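Local coordinates for protein molybdopterin converting factor, subunit 1 (Pyrococcus furiosus, PDB 1VJK) that probably serves as the small, ubiquitin-like MoaD subunit that carries sulfur for molybdopterin synthesis, a step in the making of the molybdenum cofactor, at residues V14-R19 with E51-E56; E60-D63 with V68-A71. One frame throughout, in Å; residues are numbered along the deposited sequence.

Two contacts of different span illustrate how a small ubiquitin-like chain ties its long connections to its sheet. From the N terminus, strand 10-16 runs into a turn and helix 19-24; strand 28-33 and helix 39-49 follow before interaction 1 closes this large loop, joining the end of the first strand to residues 51-56, which follow that helix in the chain. The chain then enters the irregular region leading to strand 69-72, and interaction 2 closes a much shorter loop between 60-63 and 68-71. The two lie in series, neither nested nor crossed, their centres about 13 Å apart. They meet where Glu56 CB packs against Val68 CG2, and both reach the same mixed sheet.

Interaction 1: residues V14-R19 with E51-E56; sequences VKYFAR and EKFKEE
Arg19 and Glu56 meet end-on in a two-pronged salt bridge, each terminal nitrogen of the guanidinium taking its own carboxylate oxygen. NH1 of Arg19 donates to OE2 of Glu56 over 2.9 Å in a nearly straight bond, and NH2 of Arg19 donates to OE1 of Glu56 over 2.8 Å, somewhat more bent. The two flat groups are far from coplanar, their planes 54° apart, and both oxygens are approached from above the carboxylate plane. An extended chain from CG to NE carries the guanidinium of Arg19 across, whereas the shorter Glu56 chain bends at its second torsion (chi2 -75°). Asp67 also lies close to OE1 of Glu56; the arginine probably offsets this meeting of like charges.

The bridge lies toward the surface of a beta-grasp fold, the ubiquitin-like architecture of the ThiS/MoaD family, in which helix 39-49 packs across a mixed sheet. Inward of it, the buried rings of Tyr16 and Phe53 touch obliquely, CE1 of Tyr16 standing 3.8 Å from CZ of Phe53 with the ring planes at 38°. Val14 CG1 rests over one face of the tyrosine, near its rim, and the phenol oxygen is hydrogen-bonded to Glu29. Ile46 of helix 39-49 touches both rings, while Leu23 of helix 19-24 packs on Phe53 and on Glu56.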
loop_
_atom_site.group_PDB
_atom_site.type_symbol
_atom_site.label_atom_id
_atom_site.label_comp_id
_atom_site.label_asym_id
_atom_site.label_seq_id
_atom_site.Cartn_x
_atom_site.Cartn_y
_atom_site.Cartn_z
ATOM N N VAL A 14 4.342 0.416 -6.049
ATOM C CA VAL A 14 3.492 1.196 -5.164
ATOM C C VAL A 14 3.386 2.615 -5.665
ATOM O O VAL A 14 4.417 3.243 -5.911
ATOM C CB VAL A 14 4.005 1.184 -3.701
ATOM C CG1 VAL A 14 3.101 2.007 -2.789
ATOM C CG2 VAL A 14 4.141 -0.259 -3.193
ATOM N N LYS A 15 2.154 3.107 -5.846
ATOM C CA LYS A 15 1.925 4.485 -6.289
ATOM C C LYS A 15 1.273 5.233 -5.148
ATOM O O LYS A 15 0.187 4.852 -4.677
ATOM C CB LYS A 15 1.048 4.539 -7.553
ATOM C CG LYS A 15 1.631 3.844 -8.790
ATOM C CD LYS A 15 0.683 3.976 -9.975
ATOM C CE LYS A 15 1.331 3.514 -11.271
ATOM N N TYR A 16 1.927 6.289 -4.694
ATOM C CA TYR A 16 1.388 7.144 -3.635
ATOM C C TYR A 16 0.659 8.315 -4.228
ATOM O O TYR A 16 1.060 8.853 -5.276
ATOM C CB TYR A 16 2.549 7.661 -2.769
ATOM C CG TYR A 16 3.337 6.561 -2.110
ATOM C CD1 TYR A 16 2.862 5.935 -0.954
ATOM C CD2 TYR A 16 4.556 6.163 -2.617
ATOM C CE1 TYR A 16 3.564 4.917 -0.333
ATOM C CE2 TYR A 16 5.302 5.146 -1.995
ATOM C CZ TYR A 16 4.780 4.529 -0.846
ATOM O OH TYR A 16 5.501 3.502 -0.238
ATOM N N PHE A 17 -0.397 8.740 -3.525
ATOM C CA PHE A 17 -1.216 9.847 -3.977
ATOM C C PHE A 17 -1.338 10.934 -2.945
ATOM O O PHE A 17 -1.317 10.675 -1.744
ATOM C CB PHE A 17 -2.627 9.337 -4.330
ATOM C CG PHE A 17 -2.656 8.446 -5.531
ATOM C CD1 PHE A 17 -2.939 8.978 -6.791
ATOM C CD2 PHE A 17 -2.406 7.074 -5.408
ATOM C CE1 PHE A 17 -2.975 8.157 -7.919
ATOM C CE2 PHE A 17 -2.421 6.244 -6.524
ATOM C CZ PHE A 17 -2.715 6.787 -7.786
ATOM N N ALA A 18 -1.512 12.162 -3.431
ATOM C CA ALA A 18 -1.820 13.309 -2.581
ATOM C C ALA A 18 -0.788 13.430 -1.448
ATOM O O ALA A 18 0.418 13.372 -1.722
ATOM C CB ALA A 18 -3.256 13.241 -2.067
ATOM N N ARG A 19 -1.226 13.597 -0.194
ATOM C CA ARG A 19 -0.225 13.901 0.849
ATOM C C ARG A 19 0.713 12.745 1.110
ATOM O O ARG A 19 1.798 12.940 1.653
ATOM C CB ARG A 19 -0.873 14.392 2.144
ATOM C CG ARG A 19 -1.581 13.351 2.958
ATOM C CD ARG A 19 -2.261 13.997 4.141
ATOM N NE ARG A 19 -3.037 13.041 4.907
ATOM C CZ ARG A 19 -2.554 12.324 5.932
ATOM N NH1 ARG A 19 -1.287 12.465 6.340
ATOM N NH2 ARG A 19 -3.379 11.451 6.548
ATOM N N GLU A 51 8.554 5.831 8.210
ATOM C CA GLU A 51 8.003 5.800 9.567
ATOM C C GLU A 51 6.807 6.718 9.775
ATOM O O GLU A 51 6.007 6.467 10.673
ATOM C CB GLU A 51 9.081 6.089 10.604
ATOM C CG GLU A 51 9.695 7.471 10.523
ATOM C CD GLU A 51 10.855 7.643 11.478
ATOM O OE1 GLU A 51 11.080 6.733 12.299
ATOM O OE2 GLU A 51 11.534 8.694 11.400
ATOM N N LYS A 52 6.666 7.752 8.950
ATOM C CA LYS A 52 5.505 8.660 9.099
ATOM C C LYS A 52 4.185 7.943 8.819
ATOM O O LYS A 52 3.120 8.415 9.243
ATOM C CB LYS A 52 5.649 9.907 8.232
ATOM C CG LYS A 52 6.810 10.791 8.659
ATOM C CD LYS A 52 6.804 12.119 7.925
ATOM C CE LYS A 52 7.833 12.145 6.785
ATOM N NZ LYS A 52 8.278 13.549 6.433
ATOM N N PHE A 53 4.228 6.785 8.140
ATOM C CA PHE A 53 3.010 6.006 7.916
ATOM C C PHE A 53 2.572 5.181 9.126
ATOM O O PHE A 53 1.455 4.646 9.142
ATOM C CB PHE A 53 3.172 5.040 6.726
ATOM C CG PHE A 53 3.056 5.685 5.380
ATOM C CD1 PHE A 53 1.814 5.794 4.759
ATOM C CD2 PHE A 53 4.166 6.145 4.721
ATOM C CE1 PHE A 53 1.705 6.381 3.495
ATOM C CE2 PHE A 53 4.073 6.724 3.466
ATOM C CZ PHE A 53 2.829 6.839 2.848
ATOM N N LYS A 54 3.436 5.042 10.127
ATOM C CA LYS A 54 3.079 4.218 11.290
ATOM C C LYS A 54 1.834 4.763 11.988
ATOM O O LYS A 54 1.024 3.981 12.505
ATOM C CB LYS A 54 4.249 4.127 12.279
ATOM C CG LYS A 54 5.406 3.292 11.760
ATOM C CD LYS A 54 6.484 3.089 12.811
ATOM C CE LYS A 54 7.179 1.739 12.585
ATOM N N GLU A 55 1.686 6.089 11.962
ATOM C CA GLU A 55 0.631 6.828 12.669
ATOM C C GLU A 55 -0.644 6.967 11.807
ATOM O O GLU A 55 -1.675 7.493 12.276
ATOM C CB GLU A 55 1.162 8.220 13.057
ATOM C CG GLU A 55 2.335 8.263 14.059
ATOM C CD GLU A 55 3.603 7.488 13.642
ATOM O OE1 GLU A 55 4.114 7.648 12.472
ATOM O OE2 GLU A 55 4.110 6.714 14.506
ATOM N N GLU A 56 -0.581 6.495 10.565
ATOM C CA GLU A 56 -1.699 6.589 9.637
ATOM C C GLU A 56 -2.510 5.305 9.679
ATOM O O GLU A 56 -1.965 4.202 9.597
ATOM C CB GLU A 56 -1.198 6.841 8.207
ATOM C CG GLU A 56 -0.325 8.080 8.080
ATOM C CD GLU A 56 -1.120 9.372 8.123
ATOM O OE1 GLU A 56 -2.354 9.311 8.021
ATOM O OE2 GLU A 56 -0.505 10.459 8.293
#

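Interaction 2: residues E60-D63 with V68-A71; sequences EGYD and VNIA
Asn69 reaches from the start of its strand to the backbone of Asp63 and holds it at two points with one side-chain amide. Its OD1 accepts from Asp63 N at 3.0 Å, an almost straight bond (172°) whose donor is tilted from the carbonyl plane of the amide. Its ND2 donates a hydrogen bond to Asp63 O, also at 3.0 Å, with a more bent geometry. Thus both the N-H and the C=O of a single loop residue are engaged by one asparagine, much as a neighbouring strand would engage them. A further bond from ND2 to Val68 O, 2.9 Å long, ties the amide back to its own segment; the acceptor lies near the amide plane, but ND2 meets the Val68 carbonyl from above its plane. Together the three bonds should fix the rotation of the amide. CB already points toward the loop, and CG, anti to the carbonyl carbon (chi1 -76°), carries the amide on to Asp63.

Strand 69-72 is an outermost strand of the beta-grasp sheet, pairing antiparallel with strand 88-92, and the loop of residues 60-63 lies beyond it. No direct backbone bond joins the two segments. Instead a water bridges them, 2.6 Å from Gly61 O, to which it probably donates, and accepting from Ile70 N at 2.9 Å.

Around this polar core, Gly61 O lies 3.6 Å from Asn69 CG. Tyr62 points its CB away from the strand, yet CD1 of its ring still comes within 3.7 Å of Asn69 OD1. The phenol hydroxyl is hydrogen-bonded to Val95 O near the C terminus. Asp63 directs its carboxylate back into the loop, where OD1 accepts from Asp65 N, while Phe92 and Pro94 touch the side chain of Asn69.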
loop_
_atom_site.group_PDB
_atom_site.type_symbol
_atom_site.label_atom_id
_atom_site.label_comp_id
_atom_site.label_asym_id
_atom_site.label_seq_id
_atom_site.Cartn_x
_atom_site.Cartn_y
_atom_site.Cartn_z
ATOM N N GLU A 60 -9.275 -1.438 5.389
ATOM C CA GLU A 60 -9.386 -2.666 4.636
ATOM C C GLU A 60 -10.478 -2.472 3.607
ATOM O O GLU A 60 -11.644 -2.188 3.971
ATOM C CB GLU A 60 -9.692 -3.832 5.560
ATOM C CG GLU A 60 -9.624 -5.164 4.837
ATOM C CD GLU A 60 -9.512 -6.376 5.751
ATOM O OE1 GLU A 60 -9.866 -6.288 6.963
ATOM O OE2 GLU A 60 -9.116 -7.441 5.243
ATOM N N GLY A 61 -10.125 -2.622 2.337
ATOM C CA GLY A 61 -11.014 -2.277 1.241
ATOM C C GLY A 61 -11.355 -0.803 1.271
ATOM O O GLY A 61 -10.554 0.043 1.713
ATOM N N TYR A 62 -12.560 -0.471 0.831
ATOM C CA TYR A 62 -13.020 0.892 0.918
ATOM C C TYR A 62 -13.402 1.223 2.366
ATOM O O TYR A 62 -14.177 0.489 3.002
ATOM C CB TYR A 62 -14.207 1.138 -0.015
ATOM C CG TYR A 62 -14.718 2.551 0.087
ATOM C CD1 TYR A 62 -14.011 3.609 -0.494
ATOM C CD2 TYR A 62 -15.902 2.850 0.786
ATOM C CE1 TYR A 62 -14.451 4.923 -0.384
ATOM C CE2 TYR A 62 -16.350 4.173 0.897
ATOM C CZ TYR A 62 -15.630 5.200 0.297
ATOM O OH TYR A 62 -16.060 6.500 0.400
ATOM N N ASP A 63 -12.855 2.324 2.877
ATOM C CA ASP A 63 -13.145 2.785 4.223
ATOM C C ASP A 63 -12.911 4.278 4.333
ATOM O O ASP A 63 -11.780 4.736 4.333
ATOM C CB ASP A 63 -12.302 2.000 5.236
ATOM C CG ASP A 63 -12.598 2.369 6.675
ATOM O OD1 ASP A 63 -13.412 3.296 6.941
ATOM O OD2 ASP A 63 -12.036 1.773 7.611
ATOM N N VAL A 68 -5.937 6.038 5.067
ATOM C CA VAL A 68 -5.385 5.504 3.836
ATOM C C VAL A 68 -6.282 4.379 3.366
ATOM O O VAL A 68 -6.698 3.546 4.168
ATOM C CB VAL A 68 -3.967 4.875 4.065
ATOM C CG1 VAL A 68 -3.329 4.455 2.741
ATOM C CG2 VAL A 68 -3.018 5.816 4.817
ATOM N N ASN A 69 -6.517 4.327 2.058
ATOM C CA ASN A 69 -7.061 3.138 1.419
ATOM C C ASN A 69 -6.087 2.693 0.359
ATOM O O ASN A 69 -5.253 3.486 -0.124
ATOM C CB ASN A 69 -8.415 3.420 0.724
ATOM C CG ASN A 69 -9.623 3.556 1.695
ATOM O OD1 ASN A 69 -10.757 3.704 1.224
ATOM N ND2 ASN A 69 -9.389 3.518 3.013
ATOM N N ILE A 70 -6.175 1.415 -0.000
ATOM C CA ILE A 70 -5.289 0.874 -1.050
ATOM C C ILE A 70 -6.100 0.171 -2.111
ATOM O O ILE A 70 -7.266 -0.200 -1.878
ATOM C CB ILE A 70 -4.181 -0.068 -0.490
ATOM C CG1 ILE A 70 -4.768 -1.382 0.061
ATOM C CG2 ILE A 70 -3.259 0.676 0.520
ATOM C CD1 ILE A 70 -4.888 -2.538 -1.003
ATOM N N ALA A 71 -5.530 0.037 -3.293
ATOM C CA ALA A 71 -6.146 -0.738 -4.354
ATOM C C ALA A 71 -5.065 -1.501 -5.057
ATOM O O ALA A 71 -3.931 -1.015 -5.230
ATOM C CB ALA A 71 -6.907 0.160 -5.344
HETATM O O HOH W 1 -7.953 -0.031 1.749
#